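Dual specificity protein phosphatase 12 (Homo sapiens, PDB 4KI9) removes phosphate from phosphotyrosine as well as phosphoserine or phosphothreonine in proteins, the chain described here being its catalytic domain. Local coordinates at residues Thr28-Thr32 with Ala71-Ile75; Leu31-Ser35 with Arg95-Ile99; Pro60-Ser66 with Tyr156-Lys160; Phe112-Tyr116 with Glu133-Lys137. The protein carries 2 engineered substitutions. One frame throughout, in Å; residues are numbered along the deposited sequence.

Interaction 1: Thr28-Thr32 with Ala71-Ile75; sequences TAVLT and AVAFI. Engineered in segment 71-75: Ala-71 (natural residue Cys).
With CG turned trans to the backbone N in both residues (chi1 174° in Phe-74, -167° in Leu-31), the ring of Phe-74 and the branched side chain of Leu-31 bridge the gap between helix 68-80 and strand 27-34. The outer rim of the ring does most of the touching. CZ of Phe-74 lies 4.0 Å from CB of Ala-29, and CE1 of the same ring comes within 3.9 Å of the backbone O of Val-30, an oblique approach without a hydrogen bond. On the inner side, CD1 of Phe-74 rests 4.1 Å from CB of Leu-31. A methyl at Ala-29 is small enough to let so large a ring come down on the strand, whereas Leu-31, the next residue on this face, can stretch further. CD1 of Leu-31 touches CB of Ala-71, an engineered alanine where the natural chain has cysteine, at 3.8 Å, and CG1 of Ile-75 at 4.0 Å. The backbone O of Ala-71 lies 3.7 Å from CD1 of Leu-31, but it already accepts from Ile-75 N within the helix. Were Phe-74 an alanine, Ala-29 and the backbone at Val-30 would probably lose the ring that lies on them, and a gap would open between helix and strand. The short axes run 9.5 Å apart at 166°, nearly antiparallel. This is the packing of a beta-alpha-beta crossover: helix 68-80 links strands 50-55 and 84-88 and passes over strand 27-34, which lies between them, in the alpha/beta fold of the dual-specificity phosphatases.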
loop_
_atom_site.group_PDB
_atom_site.type_symbol
_atom_site.label_atom_id
_atom_site.label_comp_id
_atom_site.label_asym_id
_atom_site.label_seq_id
_atom_site.Cartn_x
_atom_site.Cartn_y
_atom_site.Cartn_z
ATOM N N THR A 28 -8.514 -12.215 6.082
ATOM C CA THR A 28 -9.869 -11.719 6.286
ATOM C C THR A 28 -9.942 -10.202 6.165
ATOM O O THR A 28 -10.966 -9.602 6.481
ATOM C CB THR A 28 -10.456 -12.140 7.641
ATOM O OG1 THR A 28 -9.621 -11.651 8.701
ATOM C CG2 THR A 28 -10.585 -13.663 7.726
ATOM N N ALA A 29 -8.853 -9.594 5.705
ATOM C CA ALA A 29 -8.828 -8.159 5.436
ATOM C C ALA A 29 -8.119 -7.915 4.115
ATOM O O ALA A 29 -6.994 -8.370 3.911
ATOM C CB ALA A 29 -8.154 -7.399 6.572
ATOM N N VAL A 30 -8.781 -7.212 3.201
ATOM C CA VAL A 30 -8.223 -7.021 1.872
ATOM C C VAL A 30 -8.249 -5.561 1.480
ATOM O O VAL A 30 -9.312 -4.935 1.461
ATOM C CB VAL A 30 -8.977 -7.855 0.807
ATOM C CG1 VAL A 30 -8.430 -7.549 -0.594
ATOM C CG2 VAL A 30 -8.862 -9.352 1.113
ATOM N N LEU A 31 -7.071 -5.016 1.197
ATOM C CA LEU A 31 -6.970 -3.655 0.706
ATOM C C LEU A 31 -6.716 -3.739 -0.782
ATOM O O LEU A 31 -5.672 -4.223 -1.221
ATOM C CB LEU A 31 -5.826 -2.902 1.390
ATOM C CG LEU A 31 -5.800 -1.372 1.204
ATOM C CD1 LEU A 31 -4.882 -0.768 2.259
ATOM C CD2 LEU A 31 -5.310 -0.942 -0.179
ATOM N N THR A 32 -7.687 -3.268 -1.549
ATOM C CA THR A 32 -7.566 -3.163 -2.997
ATOM C C THR A 32 -7.125 -1.745 -3.373
ATOM O O THR A 32 -7.791 -0.767 -3.040
ATOM C CB THR A 32 -8.912 -3.466 -3.678
ATOM O OG1 THR A 32 -9.365 -4.775 -3.294
ATOM C CG2 THR A 32 -8.794 -3.368 -5.195
ATOM N N ALA A 71 -4.778 4.009 4.389
ATOM C CA ALA A 71 -4.394 2.674 3.968
ATOM C C ALA A 71 -3.599 1.998 5.075
ATOM O O ALA A 71 -3.874 0.851 5.436
ATOM C CB ALA A 71 -3.552 2.755 2.694
ATOM N N VAL A 72 -2.597 2.704 5.596
ATOM C CA VAL A 72 -1.752 2.157 6.659
ATOM C C VAL A 72 -2.565 1.856 7.935
ATOM O O VAL A 72 -2.327 0.845 8.607
ATOM C CB VAL A 72 -0.560 3.079 6.976
ATOM C CG1 VAL A 72 0.157 2.607 8.260
ATOM C CG2 VAL A 72 0.411 3.133 5.751
ATOM N N ALA A 73 -3.521 2.726 8.250
ATOM C CA ALA A 73 -4.405 2.523 9.405
ATOM C C ALA A 73 -5.277 1.266 9.241
ATOM O O ALA A 73 -5.521 0.534 10.209
ATOM C CB ALA A 73 -5.283 3.756 9.635
ATOM N N PHE A 74 -5.746 1.017 8.023
ATOM C CA PHE A 74 -6.568 -0.169 7.762
ATOM C C PHE A 74 -5.744 -1.421 8.013
ATOM O O PHE A 74 -6.180 -2.360 8.681
ATOM C CB PHE A 74 -7.065 -0.173 6.317
ATOM C CG PHE A 74 -7.806 -1.429 5.935
ATOM C CD1 PHE A 74 -7.189 -2.413 5.187
ATOM C CD2 PHE A 74 -9.121 -1.628 6.349
ATOM C CE1 PHE A 74 -7.879 -3.585 4.837
ATOM C CE2 PHE A 74 -9.813 -2.774 5.996
ATOM C CZ PHE A 74 -9.187 -3.757 5.248
ATOM N N ILE A 75 -4.532 -1.422 7.479
ATOM C CA ILE A 75 -3.682 -2.591 7.601
ATOM C C ILE A 75 -3.284 -2.779 9.061
ATOM O O ILE A 75 -3.336 -3.895 9.584
ATOM C CB ILE A 75 -2.417 -2.464 6.755
ATOM C CG1 ILE A 75 -2.791 -2.297 5.273
ATOM C CG2 ILE A 75 -1.541 -3.719 6.969
ATOM C CD1 ILE A 75 -1.611 -1.872 4.387
#

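Interaction 2: Leu31-Ser35 with Arg95-Ile99; sequences LTVDS and RSVAI. With PO4 (phosphate ion), chain B.
Asp-34 and Arg-95 meet where strand 27-34 reaches the phosphate-binding P-loop of the protein tyrosine phosphatases, in which an engineered serine, Ser-89, replaces the predicted cysteine nucleophile. The charged contact is a salt bridge, OD1 of Asp-34 lying 3.2 Å from NH1 of Arg-95. OD1 lies well out of the guanidinium plane, so no N-H points at it and only the charges attract; the two planes are 72° apart. NH1 itself bonds to the backbone O of Ala-56. The other hydrogen bonds of the side chain go to the phosphate ion, held at the guanidinium edge by NH2 of Arg-95 to phosphate O1 (2.8 Å) and by NE to O2. Ser-89 OG and the amides of Ala-91, Val-93 and Ser-94 complete its cradle. With a leucine in place of Arg-95, the phosphate would probably lose two of its bonds and Asp-34 its charged mate. Apolar packing lies deeper. Beta-branched Val-33 divides its methyls, CG2 against CB of Arg-95 (3.8 Å) and CG1 against CG1 of Ile-99 (4.0 Å), while CG2 of Ile-99 reaches CD1 of Leu-31. A bend at chi3 (-75°) curls Arg-95 back, so that its NE (2.7 Å) and its own backbone N (2.9 Å) both bond to phosphate O2.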
loop_
_atom_site.group_PDB
_atom_site.type_symbol
_atom_site.label_atom_id
_atom_site.label_comp_id
_atom_site.label_asym_id
_atom_site.label_seq_id
_atom_site.Cartn_x
_atom_site.Cartn_y
_atom_site.Cartn_z
ATOM N N LEU A 31 -7.071 -5.016 1.197
ATOM C CA LEU A 31 -6.970 -3.655 0.706
ATOM C C LEU A 31 -6.716 -3.739 -0.782
ATOM O O LEU A 31 -5.672 -4.223 -1.221
ATOM C CB LEU A 31 -5.826 -2.902 1.390
ATOM C CG LEU A 31 -5.800 -1.372 1.204
ATOM C CD1 LEU A 31 -4.882 -0.768 2.259
ATOM C CD2 LEU A 31 -5.310 -0.942 -0.179
ATOM N N THR A 32 -7.687 -3.268 -1.549
ATOM C CA THR A 32 -7.566 -3.163 -2.997
ATOM C C THR A 32 -7.125 -1.745 -3.373
ATOM O O THR A 32 -7.791 -0.767 -3.040
ATOM C CB THR A 32 -8.912 -3.466 -3.678
ATOM O OG1 THR A 32 -9.365 -4.775 -3.294
ATOM C CG2 THR A 32 -8.794 -3.368 -5.195
ATOM N N VAL A 33 -5.982 -1.633 -4.046
ATOM C CA VAL A 33 -5.563 -0.352 -4.594
ATOM C C VAL A 33 -5.440 -0.532 -6.107
ATOM O O VAL A 33 -4.481 -1.112 -6.602
ATOM C CB VAL A 33 -4.262 0.185 -3.912
ATOM C CG1 VAL A 33 -3.173 -0.897 -3.843
ATOM C CG2 VAL A 33 -3.758 1.444 -4.610
ATOM N N ASP A 34 -6.452 -0.063 -6.831
ATOM C CA ASP A 34 -6.629 -0.447 -8.219
ATOM C C ASP A 34 -7.690 0.469 -8.809
ATOM O O ASP A 34 -8.244 1.315 -8.100
ATOM C CB ASP A 34 -7.102 -1.900 -8.266
ATOM C CG ASP A 34 -6.632 -2.641 -9.508
ATOM O OD1 ASP A 34 -6.387 -1.991 -10.538
ATOM O OD2 ASP A 34 -6.525 -3.885 -9.450
ATOM N N SER A 35 -7.976 0.308 -10.096
ATOM C CA SER A 35 -8.994 1.124 -10.752
ATOM C C SER A 35 -10.412 0.635 -10.455
ATOM O O SER A 35 -11.371 1.394 -10.584
ATOM C CB SER A 35 -8.755 1.143 -12.266
ATOM O OG SER A 35 -8.710 -0.181 -12.777
ATOM N N ARG A 95 1.305 -0.145 -7.412
ATOM C CA ARG A 95 0.359 0.420 -6.440
ATOM C C ARG A 95 0.370 -0.312 -5.087
ATOM O O ARG A 95 0.447 0.309 -4.022
ATOM C CB ARG A 95 -1.052 0.444 -7.026
ATOM C CG ARG A 95 -1.281 1.514 -8.104
ATOM C CD ARG A 95 -2.598 1.273 -8.863
ATOM N NE ARG A 95 -2.484 0.165 -9.809
ATOM C CZ ARG A 95 -3.391 -0.139 -10.736
ATOM N NH1 ARG A 95 -4.492 0.588 -10.855
ATOM N NH2 ARG A 95 -3.187 -1.169 -11.557
ATOM N N SER A 96 0.303 -1.636 -5.125
ATOM C CA SER A 96 0.284 -2.415 -3.891
ATOM C C SER A 96 1.653 -2.338 -3.213
ATOM O O SER A 96 1.750 -2.247 -1.993
ATOM C CB SER A 96 -0.077 -3.859 -4.211
ATOM O OG SER A 96 0.784 -4.349 -5.225
ATOM N N VAL A 97 2.712 -2.360 -4.020
ATOM C CA VAL A 97 4.074 -2.204 -3.525
ATOM C C VAL A 97 4.283 -0.879 -2.780
ATOM O O VAL A 97 4.887 -0.856 -1.712
ATOM C CB VAL A 97 5.100 -2.334 -4.687
ATOM C CG1 VAL A 97 6.476 -1.895 -4.244
ATOM C CG2 VAL A 97 5.135 -3.777 -5.191
ATOM N N ALA A 98 3.777 0.218 -3.337
ATOM C CA ALA A 98 3.833 1.515 -2.655
ATOM C C ALA A 98 3.113 1.494 -1.294
ATOM O O ALA A 98 3.621 2.015 -0.289
ATOM C CB ALA A 98 3.259 2.608 -3.549
ATOM N N ILE A 99 1.935 0.883 -1.255
ATOM C CA ILE A 99 1.172 0.818 -0.006
ATOM C C ILE A 99 1.914 0.009 1.051
ATOM O O ILE A 99 2.009 0.418 2.207
ATOM C CB ILE A 99 -0.239 0.212 -0.221
ATOM C CG1 ILE A 99 -1.088 1.124 -1.108
ATOM C CG2 ILE A 99 -0.951 -0.027 1.110
ATOM C CD1 ILE A 99 -1.211 2.559 -0.604
HETATM P P PO4 B . 0.221 -2.293 -10.417
HETATM O O1 PO4 B . -1.064 -2.880 -10.956
HETATM O O2 PO4 B . -0.047 -0.936 -9.822
HETATM O O3 PO4 B . 0.843 -3.220 -9.404
HETATM O O4 PO4 B . 1.187 -2.090 -11.565
#

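Interaction 3: Pro60-Ser66 with Tyr156-Lys160; sequences PETDLLS and YRLQK
Asp-63 and Tyr-156 form the tight centre of this contact. OH of Tyr-156 donates to OD1 of Asp-63 at 2.7 Å, coming from above the carboxylate plane, while Ser-66 N reaches the same oxygen of Asp-63, OD1, from the opposite face at 3.0 Å. The other oxygen of Asp-63, OD2, takes the hydroxyl of Ser-66 on its syn side and makes a salt bridge of 2.8 Å with NH1 of Arg-157, the guanidinium and carboxylate planes being only 14° apart. A short acid thus serves four groups, which fixes its rotation. The tyrosine ring is sandwiched. CD2 of Leu-65 stands over its centre in a CH-pi contact, 3.7 Å from CE1 of Tyr-156. CG of Lys-160 lies over the opposite face, nearer the rim. Toward solvent the fit is looser. Lys-160 bends at chi2 and chi4, passing CE within 3.2 Å of the backbone O of Glu-61, and its NZ reaches the O of Pro-60 through a water, 2.7 Å from NZ; a long flexible side chain suits such an edge. The bond from Ser-66 N makes Asp-63 the head of an Asx motif, in the loop that leads into helix 68-80 and receives helix 151-160.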
loop_
_atom_site.group_PDB
_atom_site.type_symbol
_atom_site.label_atom_id
_atom_site.label_comp_id
_atom_site.label_asym_id
_atom_site.label_seq_id
_atom_site.Cartn_x
_atom_site.Cartn_y
_atom_site.Cartn_z
ATOM N N PRO A 60 2.266 8.105 -12.428
ATOM C CA PRO A 60 3.007 9.055 -11.589
ATOM C C PRO A 60 2.133 10.206 -11.137
ATOM O O PRO A 60 2.354 10.737 -10.042
ATOM C CB PRO A 60 4.104 9.574 -12.532
ATOM C CG PRO A 60 4.300 8.473 -13.507
ATOM C CD PRO A 60 2.944 7.863 -13.719
ATOM N N GLU A 61 1.152 10.583 -11.957
ATOM C CA GLU A 61 0.262 11.693 -11.607
ATOM C C GLU A 61 -0.756 11.294 -10.545
ATOM O O GLU A 61 -1.401 12.160 -9.953
ATOM C CB GLU A 61 -0.489 12.242 -12.824
ATOM C CG GLU A 61 0.312 12.278 -14.106
ATOM C CD GLU A 61 0.213 10.970 -14.857
ATOM O OE1 GLU A 61 -0.886 10.663 -15.373
ATOM O OE2 GLU A 61 1.222 10.239 -14.907
ATOM N N THR A 62 -0.918 9.993 -10.314
ATOM C CA THR A 62 -1.881 9.540 -9.311
ATOM C C THR A 62 -1.439 9.971 -7.926
ATOM O O THR A 62 -0.290 9.767 -7.550
ATOM C CB THR A 62 -2.068 8.011 -9.329
ATOM O OG1 THR A 62 -2.629 7.615 -10.587
ATOM C CG2 THR A 62 -3.000 7.578 -8.212
ATOM N N ASP A 63 -2.352 10.582 -7.176
ATOM C CA ASP A 63 -2.066 10.962 -5.801
ATOM C C ASP A 63 -2.390 9.813 -4.856
ATOM O O ASP A 63 -3.533 9.667 -4.412
ATOM C CB ASP A 63 -2.862 12.214 -5.413
ATOM C CG ASP A 63 -2.641 12.627 -3.964
ATOM O OD1 ASP A 63 -1.731 12.088 -3.304
ATOM O OD2 ASP A 63 -3.365 13.521 -3.478
ATOM N N LEU A 64 -1.385 8.996 -4.554
ATOM C CA LEU A 64 -1.508 7.979 -3.521
ATOM C C LEU A 64 -1.214 8.572 -2.150
ATOM O O LEU A 64 -1.768 8.131 -1.128
ATOM C CB LEU A 64 -0.530 6.837 -3.776
ATOM C CG LEU A 64 -0.990 5.572 -4.494
ATOM C CD1 LEU A 64 0.007 4.486 -4.190
ATOM C CD2 LEU A 64 -2.386 5.152 -4.068
ATOM N N LEU A 65 -0.327 9.563 -2.128
ATOM C CA LEU A 65 0.147 10.173 -0.876
ATOM C C LEU A 65 -0.982 10.538 0.088
ATOM O O LEU A 65 -0.893 10.262 1.283
ATOM C CB LEU A 65 1.003 11.415 -1.175
ATOM C CG LEU A 65 1.526 12.215 0.028
ATOM C CD1 LEU A 65 2.336 11.323 0.972
ATOM C CD2 LEU A 65 2.414 13.370 -0.457
ATOM N N SER A 66 -2.041 11.148 -0.440
ATOM C CA SER A 66 -3.150 11.631 0.371
ATOM C C SER A 66 -3.923 10.494 1.042
ATOM O O SER A 66 -4.591 10.712 2.046
ATOM C CB SER A 66 -4.097 12.484 -0.486
ATOM O OG SER A 66 -3.433 13.663 -0.942
ATOM N N TYR A 156 2.872 20.120 -2.716
ATOM C CA TYR A 156 2.577 18.912 -3.473
ATOM C C TYR A 156 1.189 18.948 -4.129
ATOM O O TYR A 156 1.028 18.529 -5.279
ATOM C CB TYR A 156 2.671 17.707 -2.535
ATOM C CG TYR A 156 2.092 16.417 -3.066
ATOM C CD1 TYR A 156 0.826 15.976 -2.667
ATOM C CD2 TYR A 156 2.824 15.611 -3.924
ATOM C CE1 TYR A 156 0.300 14.774 -3.142
ATOM C CE2 TYR A 156 2.309 14.405 -4.398
ATOM C CZ TYR A 156 1.050 13.994 -3.996
ATOM O OH TYR A 156 0.546 12.800 -4.460
ATOM N N ARG A 157 0.189 19.426 -3.393
ATOM C CA ARG A 157 -1.172 19.510 -3.930
ATOM C C ARG A 157 -1.318 20.622 -4.987
ATOM O O ARG A 157 -2.049 20.478 -5.961
ATOM C CB ARG A 157 -2.200 19.672 -2.804
ATOM C CG ARG A 157 -2.402 18.416 -1.917
ATOM C CD ARG A 157 -2.944 17.206 -2.677
ATOM N NE ARG A 157 -4.018 17.592 -3.590
ATOM C CZ ARG A 157 -4.324 16.949 -4.714
ATOM N NH1 ARG A 157 -3.657 15.854 -5.072
ATOM N NH2 ARG A 157 -5.298 17.411 -5.492
ATOM N N LEU A 158 -0.617 21.731 -4.802
ATOM C CA LEU A 158 -0.595 22.764 -5.834
ATOM C C LEU A 158 -0.004 22.193 -7.120
ATOM O O LEU A 158 -0.503 22.464 -8.215
ATOM C CB LEU A 158 0.215 23.990 -5.388
ATOM C CG LEU A 158 -0.311 24.814 -4.215
ATOM C CD1 LEU A 158 0.661 25.924 -3.880
ATOM C CD2 LEU A 158 -1.680 25.392 -4.578
ATOM N N GLN A 159 1.061 21.406 -6.992
ATOM C CA GLN A 159 1.697 20.818 -8.172
ATOM C C GLN A 159 0.777 19.808 -8.842
ATOM O O GLN A 159 0.705 19.736 -10.065
ATOM C CB GLN A 159 3.042 20.177 -7.803
ATOM C CG GLN A 159 4.052 21.216 -7.308
ATOM C CD GLN A 159 5.427 20.642 -7.014
ATOM O OE1 GLN A 159 6.254 21.293 -6.375
ATOM N NE2 GLN A 159 5.679 19.425 -7.484
ATOM N N LYS A 160 0.066 19.032 -8.033
ATOM C CA LYS A 160 -0.883 18.057 -8.570
ATOM C C LYS A 160 -1.964 18.653 -9.466
ATOM O O LYS A 160 -2.378 18.021 -10.444
ATOM C CB LYS A 160 -1.495 17.220 -7.436
ATOM C CG LYS A 160 -0.611 16.041 -7.040
ATOM C CD LYS A 160 -0.646 14.979 -8.132
ATOM C CE LYS A 160 0.357 13.878 -7.886
ATOM N NZ LYS A 160 1.726 14.334 -8.185
HETATM O O HOH W 1 3.558 12.315 -8.201
#

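Interaction 4: Phe112-Tyr116 with Glu133-Lys137; sequences FEKAY and EWQLK
The bond from Tyr-116 N to the O of Phe-112, 2.9 Å long, sets these two aromatic residues one turn apart, both directed from helix 112-122 toward helix 130-141. Phe-112 carries most of the contact. Its CG stands trans to the backbone N (chi1 159°), which sends the ring in among three residues of the facing helix. In Phe-112, CD2 meets CB of Leu-136 at 3.6 Å, CZ meets CG of Glu-133 at 3.7 Å, and CE1 meets CE of Lys-137 at 3.8 Å. The backbone O of Glu-133 lies above the centre of the ring, 4.2 Å from its plane, and is itself bonded to Lys-137 N. A broad flat phenyl suits this place because it can touch a leucine and the methylene chains of a glutamate and a lysine at once, without asking them for polar partners. Those two longer side chains take their charges past the ring. OE2 of Glu-133 comes to the edge of the Tyr-116 ring, 3.5 Å from CE2, with the carboxylate turned 78° against it. The extended chain of Lys-137 crosses the Phe-112 ring obliquely, and its NZ stays 4.0 Å from OE2 of Glu-113, an attraction too long for a salt bridge. The hydroxyl of Tyr-116 bonds to the backbone N of Met-128, in the link between the two helices, and Phe-112 and Leu-136 pack on Met-128. The axes of the two short segments pass 10.7 Å apart at 126°, and both helices lie against helix 95-108, where Tyr-116 touches Val-97 and Leu-136 touches Ala-102.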
loop_
_atom_site.group_PDB
_atom_site.type_symbol
_atom_site.label_atom_id
_atom_site.label_comp_id
_atom_site.label_asym_id
_atom_site.label_seq_id
_atom_site.Cartn_x
_atom_site.Cartn_y
_atom_site.Cartn_z
ATOM N N PHE A 112 12.333 5.618 3.435
ATOM C CA PHE A 112 11.787 5.019 2.217
ATOM C C PHE A 112 12.732 4.012 1.560
ATOM O O PHE A 112 12.322 2.910 1.188
ATOM C CB PHE A 112 11.417 6.108 1.202
ATOM C CG PHE A 112 11.329 5.609 -0.220
ATOM C CD1 PHE A 112 12.282 5.980 -1.164
ATOM C CD2 PHE A 112 10.302 4.764 -0.611
ATOM C CE1 PHE A 112 12.202 5.525 -2.473
ATOM C CE2 PHE A 112 10.215 4.306 -1.910
ATOM C CZ PHE A 112 11.169 4.683 -2.845
ATOM N N GLU A 113 14.000 4.389 1.428
ATOM C CA GLU A 113 14.945 3.552 0.710
ATOM C C GLU A 113 15.148 2.225 1.427
ATOM O O GLU A 113 15.235 1.183 0.785
ATOM C CB GLU A 113 16.283 4.276 0.503
ATOM C CG GLU A 113 16.182 5.521 -0.363
ATOM C CD GLU A 113 16.069 5.203 -1.847
ATOM O OE1 GLU A 113 16.078 4.005 -2.209
ATOM O OE2 GLU A 113 15.976 6.154 -2.656
ATOM N N LYS A 114 15.202 2.262 2.756
ATOM C CA LYS A 114 15.353 1.034 3.536
ATOM C C LYS A 114 14.131 0.110 3.449
ATOM O O LYS A 114 14.274 -1.100 3.309
ATOM C CB LYS A 114 15.697 1.353 4.999
ATOM C CG LYS A 114 17.144 1.804 5.200
ATOM C CD LYS A 114 17.328 2.426 6.574
ATOM C CE LYS A 114 18.658 3.145 6.698
ATOM N NZ LYS A 114 18.617 4.167 7.786
ATOM N N ALA A 115 12.933 0.677 3.526
ATOM C CA ALA A 115 11.712 -0.128 3.451
ATOM C C ALA A 115 11.553 -0.746 2.069
ATOM O O ALA A 115 11.239 -1.919 1.943
ATOM C CB ALA A 115 10.490 0.715 3.795
ATOM N N TYR A 116 11.789 0.050 1.033
ATOM C CA TYR A 116 11.596 -0.399 -0.333
ATOM C C TYR A 116 12.630 -1.486 -0.662
ATOM O O TYR A 116 12.340 -2.439 -1.385
ATOM C CB TYR A 116 11.741 0.790 -1.280
ATOM C CG TYR A 116 11.309 0.545 -2.704
ATOM C CD1 TYR A 116 10.386 -0.447 -3.020
ATOM C CD2 TYR A 116 11.838 1.300 -3.737
ATOM C CE1 TYR A 116 9.997 -0.664 -4.343
ATOM C CE2 TYR A 116 11.458 1.093 -5.047
ATOM C CZ TYR A 116 10.538 0.113 -5.344
ATOM O OH TYR A 116 10.183 -0.077 -6.659
ATOM N N GLU A 133 7.422 6.709 -5.772
ATOM C CA GLU A 133 8.686 6.869 -5.060
ATOM C C GLU A 133 8.813 8.256 -4.445
ATOM O O GLU A 133 9.157 8.387 -3.278
ATOM C CB GLU A 133 9.886 6.662 -6.005
ATOM C CG GLU A 133 10.183 5.221 -6.327
ATOM C CD GLU A 133 11.597 5.036 -6.859
ATOM O OE1 GLU A 133 12.300 6.056 -7.025
ATOM O OE2 GLU A 133 12.001 3.877 -7.099
ATOM N N TRP A 134 8.553 9.283 -5.248
ATOM C CA TRP A 134 8.626 10.667 -4.787
ATOM C C TRP A 134 7.626 10.928 -3.651
ATOM O O TRP A 134 7.961 11.540 -2.632
ATOM C CB TRP A 134 8.390 11.613 -5.969
ATOM C CG TRP A 134 8.188 13.049 -5.607
ATOM C CD1 TRP A 134 7.037 13.782 -5.749
ATOM C CD2 TRP A 134 9.162 13.934 -5.050
ATOM N NE1 TRP A 134 7.246 15.072 -5.317
ATOM C CE2 TRP A 134 8.538 15.188 -4.880
ATOM C CE3 TRP A 134 10.503 13.790 -4.681
ATOM C CZ2 TRP A 134 9.213 16.289 -4.355
ATOM C CZ3 TRP A 134 11.171 14.884 -4.156
ATOM C CH2 TRP A 134 10.525 16.118 -3.998
ATOM N N GLN A 135 6.406 10.440 -3.819
ATOM C CA GLN A 135 5.378 10.575 -2.780
ATOM C C GLN A 135 5.784 9.945 -1.458
ATOM O O GLN A 135 5.537 10.511 -0.399
ATOM C CB GLN A 135 4.023 10.016 -3.272
ATOM C CG GLN A 135 3.380 10.921 -4.337
ATOM C CD GLN A 135 2.252 10.242 -5.087
ATOM O OE1 GLN A 135 1.401 9.573 -4.492
ATOM N NE2 GLN A 135 2.240 10.406 -6.402
ATOM N N LEU A 136 6.418 8.781 -1.504
ATOM C CA LEU A 136 6.890 8.165 -0.265
ATOM C C LEU A 136 8.039 8.948 0.375
ATOM O O LEU A 136 8.195 8.948 1.599
ATOM C CB LEU A 136 7.289 6.706 -0.487
ATOM C CG LEU A 136 6.110 5.771 -0.729
ATOM C CD1 LEU A 136 6.618 4.379 -1.059
ATOM C CD2 LEU A 136 5.211 5.730 0.496
ATOM N N LYS A 137 8.842 9.622 -0.448
ATOM C CA LYS A 137 9.887 10.486 0.095
ATOM C C LYS A 137 9.257 11.662 0.829
ATOM O O LYS A 137 9.708 12.042 1.910
ATOM C CB LYS A 137 10.847 10.949 -1.020
ATOM C CG LYS A 137 11.725 9.806 -1.494
ATOM C CD LYS A 137 12.701 10.221 -2.590
ATOM C CE LYS A 137 13.486 9.012 -3.057
ATOM N NZ LYS A 137 14.054 9.198 -4.416
#

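In the fold
Interactions 1 and 2 share strand 27-34 of the central sheet, Leu-31 serving both, and their centres are 10 Å apart; Ile-75 and Ala-71 pack on Ile-99, so helices 68-80 and 95-108 meet over the strand. Interaction 4 joins helices 112-122 and 130-141 beyond them, its centre about 19 Å from that of interaction 1, on the opposite side of the chain's centre, and touches interaction 2 through Val-97 and Tyr-116. Along the chain it is nested inside the loop closed by interaction 3, where Gln-135 probably bonds to Leu-64 and Thr-62. Leu-64 also packs on Val-33 and Ala-98. Contacts thus run continuously from the C-terminal helix to the phosphate site of interaction 2.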